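Formyltransferase (Francisella tularensis subsp. tularensis, PDB 4NV1) belongs to the formyltransferase family, pairing a Rossmann-like alpha/beta domain with a C-terminal dimerisation region, and is modelled here with dTDP-4-amino-4,6-dideoxyglucose. Local coordinates at residues 223-226 with 232-235; 135-140 with 155-160. One frame throughout, in Å; residues are numbered along the deposited sequence.

Contact 1: 223-226 with 232-235; sequences SYFI and KVFV
Phe225 and Val233 face each other as an antiparallel hydrogen-bonded pair, and their side chains lie alongside one another on the buried face of a hairpin. Val233 N reaches Phe225 O at 2.8 Å in a nearly straight bond, and Phe225 N returns one to Val233 O at 2.9 Å. With CG held between its backbone N and carbonyl carbon (chi1 61°), the Phe225 ring swings over the neighbouring strand. Val233 CB sits over one ring face, 3.8 Å from the centroid, in a CH-pi contact, while CG1 of Val235 approaches CE1 of the same ring. The other face, carrying Tyr224, Phe234, Ile226 and Lys232, is looser and only partly exposed, Ile226 being its exposed residue. There the bent Lys232 chain sets NZ over the Tyr224 ring, 4.3 Å from its centroid, as a cation-pi pair. The Tyr224 edge points toward the Phe234 face in an offset edge-to-face pair, planes at 74°. Ile242 of the second subunit packs on Lys232 and Phe234. Tyr211 and Leu212 of helix 205-214 pack against Ser223 and Val235, and residues 233-235 pair antiparallel with a strand of the second subunit, continuing the sheet across the dimer interface.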
loop_
_atom_site.group_PDB
_atom_site.type_symbol
_atom_site.label_atom_id
_atom_site.label_comp_id
_atom_site.label_asym_id
_atom_site.label_seq_id
_atom_site.Cartn_x
_atom_site.Cartn_y
_atom_site.Cartn_z
ATOM N N SER A 223 -0.802 -2.121 -11.912
ATOM C CA SER A 223 -1.074 -3.544 -11.891
ATOM C C SER A 223 -2.497 -3.838 -11.473
ATOM O O SER A 223 -3.051 -3.122 -10.653
ATOM C CB SER A 223 -0.091 -4.314 -11.007
ATOM O OG SER A 223 -0.050 -3.621 -9.793
ATOM N N TYR A 224 -3.048 -4.931 -11.996
ATOM C CA TYR A 224 -4.423 -5.278 -11.651
ATOM C C TYR A 224 -4.658 -6.758 -11.744
ATOM O O TYR A 224 -3.832 -7.489 -12.297
ATOM C CB TYR A 224 -5.427 -4.456 -12.486
ATOM C CG TYR A 224 -5.441 -4.828 -13.938
ATOM C CD1 TYR A 224 -4.631 -4.161 -14.847
ATOM C CD2 TYR A 224 -6.197 -5.891 -14.394
ATOM C CE1 TYR A 224 -4.589 -4.537 -16.182
ATOM C CE2 TYR A 224 -6.164 -6.272 -15.721
ATOM C CZ TYR A 224 -5.364 -5.578 -16.610
ATOM O OH TYR A 224 -5.370 -5.916 -17.926
ATOM N N PHE A 225 -5.706 -7.215 -11.049
ATOM C CA PHE A 225 -6.260 -8.533 -11.354
ATOM C C PHE A 225 -7.747 -8.458 -11.693
ATOM O O PHE A 225 -8.456 -7.513 -11.329
ATOM C CB PHE A 225 -6.005 -9.596 -10.266
ATOM C CG PHE A 225 -6.584 -9.284 -8.905
ATOM C CD1 PHE A 225 -5.781 -8.760 -7.900
ATOM C CD2 PHE A 225 -7.901 -9.561 -8.621
ATOM C CE1 PHE A 225 -6.276 -8.449 -6.659
ATOM C CE2 PHE A 225 -8.402 -9.310 -7.361
ATOM C CZ PHE A 225 -7.606 -8.737 -6.375
ATOM N N ILE A 226 -8.193 -9.497 -12.386
ATOM C CA ILE A 226 -9.620 -9.666 -12.664
ATOM C C ILE A 226 -10.080 -10.845 -11.799
ATOM O O ILE A 226 -9.516 -11.931 -11.912
ATOM C CB ILE A 226 -9.879 -9.927 -14.158
ATOM C CG1 ILE A 226 -9.232 -8.856 -15.042
ATOM C CG2 ILE A 226 -11.378 -10.058 -14.415
ATOM C CD1 ILE A 226 -9.888 -7.495 -14.928
ATOM N N LYS A 232 -12.323 -5.853 -11.560
ATOM C CA LYS A 232 -10.985 -5.363 -11.914
ATOM C C LYS A 232 -10.481 -4.631 -10.690
ATOM O O LYS A 232 -10.998 -3.563 -10.326
ATOM C CB LYS A 232 -11.019 -4.424 -13.137
ATOM C CG LYS A 232 -9.669 -3.879 -13.606
ATOM C CD LYS A 232 -9.568 -3.637 -15.120
ATOM C CE LYS A 232 -8.989 -2.268 -15.453
ATOM N NZ LYS A 232 -8.107 -2.173 -16.645
ATOM N N VAL A 233 -9.466 -5.216 -10.063
ATOM C CA VAL A 233 -8.893 -4.626 -8.837
ATOM C C VAL A 233 -7.451 -4.164 -9.068
ATOM O O VAL A 233 -6.610 -5.003 -9.400
ATOM C CB VAL A 233 -8.865 -5.698 -7.722
ATOM C CG1 VAL A 233 -8.574 -5.051 -6.379
ATOM C CG2 VAL A 233 -10.195 -6.441 -7.670
ATOM N N PHE A 234 -7.165 -2.876 -8.904
ATOM C CA PHE A 234 -5.779 -2.416 -8.988
ATOM C C PHE A 234 -5.077 -2.590 -7.641
ATOM O O PHE A 234 -5.685 -2.484 -6.575
ATOM C CB PHE A 234 -5.647 -0.958 -9.393
ATOM C CG PHE A 234 -6.024 -0.686 -10.814
ATOM C CD1 PHE A 234 -5.119 -0.911 -11.838
ATOM C CD2 PHE A 234 -7.261 -0.134 -11.124
ATOM C CE1 PHE A 234 -5.445 -0.638 -13.156
ATOM C CE2 PHE A 234 -7.601 0.140 -12.438
ATOM C CZ PHE A 234 -6.687 -0.104 -13.456
ATOM N N VAL A 235 -3.783 -2.870 -7.707
ATOM C CA VAL A 235 -3.046 -3.166 -6.519
ATOM C C VAL A 235 -1.858 -2.248 -6.505
ATOM O O VAL A 235 -1.316 -2.014 -7.557
ATOM C CB VAL A 235 -2.647 -4.643 -6.529
ATOM C CG1 VAL A 235 -3.859 -5.508 -6.763
ATOM C CG2 VAL A 235 -1.650 -4.976 -7.632
#

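Contact 2: 135-140 with 155-160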
loop_
_atom_site.group_PDB
_atom_site.type_symbol
_atom_site.label_atom_id
_atom_site.label_comp_id
_atom_site.label_asym_id
_atom_site.label_seq_id
_atom_site.Cartn_x
_atom_site.Cartn_y
_atom_site.Cartn_z
ATOM N N ILE A 135 28.069 11.217 -20.309
ATOM C CA ILE A 135 28.188 10.974 -18.895
ATOM C C ILE A 135 26.976 10.126 -18.419
ATOM O O ILE A 135 25.835 10.344 -18.879
ATOM C CB ILE A 135 28.350 12.244 -18.093
ATOM C CG1 ILE A 135 28.930 11.917 -16.729
ATOM C CG2 ILE A 135 27.063 13.049 -17.842
ATOM C CD1 ILE A 135 28.970 13.003 -15.680
ATOM N N GLN A 136 27.233 9.157 -17.534
ATOM C CA GLN A 136 26.119 8.398 -16.943
ATOM C C GLN A 136 26.513 7.888 -15.586
ATOM O O GLN A 136 27.720 7.709 -15.299
ATOM C CB GLN A 136 25.738 7.239 -17.820
ATOM C CG GLN A 136 26.776 6.123 -17.805
ATOM C CD GLN A 136 26.371 5.042 -18.745
ATOM O OE1 GLN A 136 27.197 4.214 -19.066
ATOM N NE2 GLN A 136 25.102 5.014 -19.199
ATOM N N GLU A 137 25.518 7.661 -14.746
ATOM C CA GLU A 137 25.806 7.121 -13.415
ATOM C C GLU A 137 24.709 6.188 -12.911
ATOM O O GLU A 137 23.485 6.489 -12.964
ATOM C CB GLU A 137 26.120 8.253 -12.444
ATOM C CG GLU A 137 26.685 7.761 -11.122
ATOM C CD GLU A 137 26.828 8.879 -10.103
ATOM O OE1 GLU A 137 26.886 10.076 -10.474
ATOM O OE2 GLU A 137 26.903 8.568 -8.893
ATOM N N GLU A 138 25.132 5.013 -12.452
ATOM C CA GLU A 138 24.160 4.108 -11.767
ATOM C C GLU A 138 23.546 4.659 -10.484
ATOM O O GLU A 138 24.134 5.518 -9.824
ATOM C CB GLU A 138 24.790 2.743 -11.498
ATOM C CG GLU A 138 23.895 1.690 -10.888
ATOM C CD GLU A 138 24.560 0.312 -10.924
ATOM O OE1 GLU A 138 25.700 0.144 -11.359
ATOM O OE2 GLU A 138 23.945 -0.662 -10.516
ATOM N N VAL A 139 22.316 4.226 -10.189
ATOM C CA VAL A 139 21.589 4.549 -8.967
ATOM C C VAL A 139 21.196 3.250 -8.274
ATOM O O VAL A 139 20.846 2.259 -8.947
ATOM C CB VAL A 139 20.322 5.353 -9.379
ATOM C CG1 VAL A 139 19.256 5.346 -8.332
ATOM C CG2 VAL A 139 20.703 6.784 -9.794
ATOM N N GLU A 140 21.259 3.229 -6.945
ATOM C CA GLU A 140 20.950 2.039 -6.121
ATOM C C GLU A 140 19.433 1.838 -6.045
ATOM O O GLU A 140 18.662 2.812 -5.914
ATOM C CB GLU A 140 21.359 2.269 -4.655
ATOM C CG GLU A 140 22.849 2.206 -4.366
ATOM C CD GLU A 140 23.153 2.005 -2.882
ATOM O OE1 GLU A 140 22.617 2.783 -2.049
ATOM O OE2 GLU A 140 23.942 1.078 -2.556
ATOM N N GLN A 155 15.895 11.009 -11.551
ATOM C CA GLN A 155 15.641 12.360 -12.018
ATOM C C GLN A 155 16.602 13.336 -11.439
ATOM O O GLN A 155 17.235 14.099 -12.158
ATOM C CB GLN A 155 14.173 12.771 -11.827
ATOM C CG GLN A 155 13.734 13.897 -12.702
ATOM C CD GLN A 155 12.223 14.158 -12.621
ATOM O OE1 GLN A 155 11.796 15.032 -11.874
ATOM N NE2 GLN A 155 11.434 13.416 -13.372
ATOM N N LYS A 156 16.770 13.325 -10.139
ATOM C CA LYS A 156 17.808 14.099 -9.504
ATOM C C LYS A 156 19.234 13.808 -9.996
ATOM O O LYS A 156 20.081 14.702 -10.108
ATOM C CB LYS A 156 17.736 13.742 -8.030
ATOM C CG LYS A 156 18.582 14.595 -7.118
ATOM C CD LYS A 156 17.911 14.708 -5.754
ATOM C CE LYS A 156 16.446 15.145 -5.878
ATOM N NZ LYS A 156 15.479 14.278 -5.123
ATOM N N LYS A 157 19.530 12.560 -10.328
ATOM C CA LYS A 157 20.876 12.257 -10.840
ATOM C C LYS A 157 21.027 12.918 -12.225
ATOM O O LYS A 157 22.018 13.561 -12.545
ATOM C CB LYS A 157 21.051 10.740 -10.895
ATOM C CG LYS A 157 22.399 10.291 -11.455
ATOM C CD LYS A 157 23.540 10.786 -10.569
ATOM C CE LYS A 157 23.551 10.118 -9.220
ATOM N NZ LYS A 157 24.423 10.931 -8.341
ATOM N N GLU A 158 19.984 12.818 -13.024
ATOM C CA GLU A 158 19.900 13.452 -14.324
ATOM C C GLU A 158 20.293 14.882 -14.258
ATOM O O GLU A 158 21.152 15.240 -15.018
ATOM C CB GLU A 158 18.516 13.444 -14.920
ATOM C CG GLU A 158 18.076 12.154 -15.597
ATOM C CD GLU A 158 16.628 12.264 -16.061
ATOM O OE1 GLU A 158 15.757 12.328 -15.154
ATOM O OE2 GLU A 158 16.339 12.270 -17.292
ATOM N N VAL A 159 19.642 15.663 -13.390
ATOM C CA VAL A 159 19.933 17.087 -13.211
ATOM C C VAL A 159 21.327 17.417 -12.651
ATOM O O VAL A 159 22.025 18.340 -13.115
ATOM C CB VAL A 159 18.823 17.722 -12.370
ATOM C CG1 VAL A 159 19.200 19.137 -12.038
ATOM C CG2 VAL A 159 17.525 17.709 -13.171
ATOM N N GLU A 160 21.787 16.596 -11.720
ATOM C CA GLU A 160 23.169 16.669 -11.269
ATOM C C GLU A 160 24.212 16.336 -12.346
ATOM O O GLU A 160 25.221 17.033 -12.496
ATOM C CB GLU A 160 23.309 15.816 -10.012
ATOM C CG GLU A 160 24.744 15.712 -9.562
ATOM C CD GLU A 160 25.029 14.451 -8.753
ATOM O OE1 GLU A 160 26.188 14.372 -8.305
ATOM O OE2 GLU A 160 24.165 13.550 -8.595
#
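Strand 135-139 runs beside helix 147-170, the CA atom of Glu137 lying 7.6 Å from the CA atom of Lys157 at the closest backbone approach, a separation bridged by side chains alone. The side chain of Lys157 does most of the work. Its CG lies anti to the backbone N (chi1 178°), which sends the chain off the helix toward the strand, and successive bends at chi2 and chi3 then curl it so that its outer methylenes as well as its ammonium group meet the Glu137 carboxylate. Glu137 reaches out with an extended chain that lies roughly perpendicular to the lysine. NZ of Lys157 stands 3.4 Å from OE1 and 3.5 Å from OE2 of Glu137; both bonds are weak and nearly equal in length, so the ammonium group does not single out one oxygen. CD of Lys157 also lies 3.4 Å from Glu137 OE1, so the carboxylate rests against aliphatic chain too. A much shorter bond holds the ammonium group on the helix side: Lys157 NZ to Glu160 OE2 is 2.6 Å, met on the syn side of the carboxylate and 22° out of its plane. The lysine thus sits between two acids, and its charge probably offsets the like charges of Glu137 and Glu160. Nearer the helix backbone the contact is apolar and light, with CG2 of the buried Val139 4.1 Å from CB of Lys157 and the two side chains running antiparallel past one another. Leu161 of the same helix touches Glu137, and Ala119 of strand 117-123 touches Lys157. The three charged residues form a salt-bridge network where helix 147-170 packs on strand 133-139, within this chain an edge strand of the mixed sheet, as in the helix-on-sheet layering of a Rossmann-like formyltransferase domain.

The two contacts belong to different regions of the chain, their centres about 32 Å apart and their nearest atoms about 20 Å apart, and they share no helix or strand. Contact 1 lies far from the chain centre, in the C-terminal dimerisation region, yet half of its residues are buried, some of them packed against the second subunit. Contact 2 lies nearer the centre of the folded chain, but charged side chains dominate it, and no other chain of the assembly touches its segments; both contacts are only partly buried. Their chemistry differs accordingly: strand-to-strand backbone bonds with edge-to-face, cation-pi and CH-pi contacts in 223-226 with 232-235, side-chain ion pairing between strand and helix in 135-140 with 155-160.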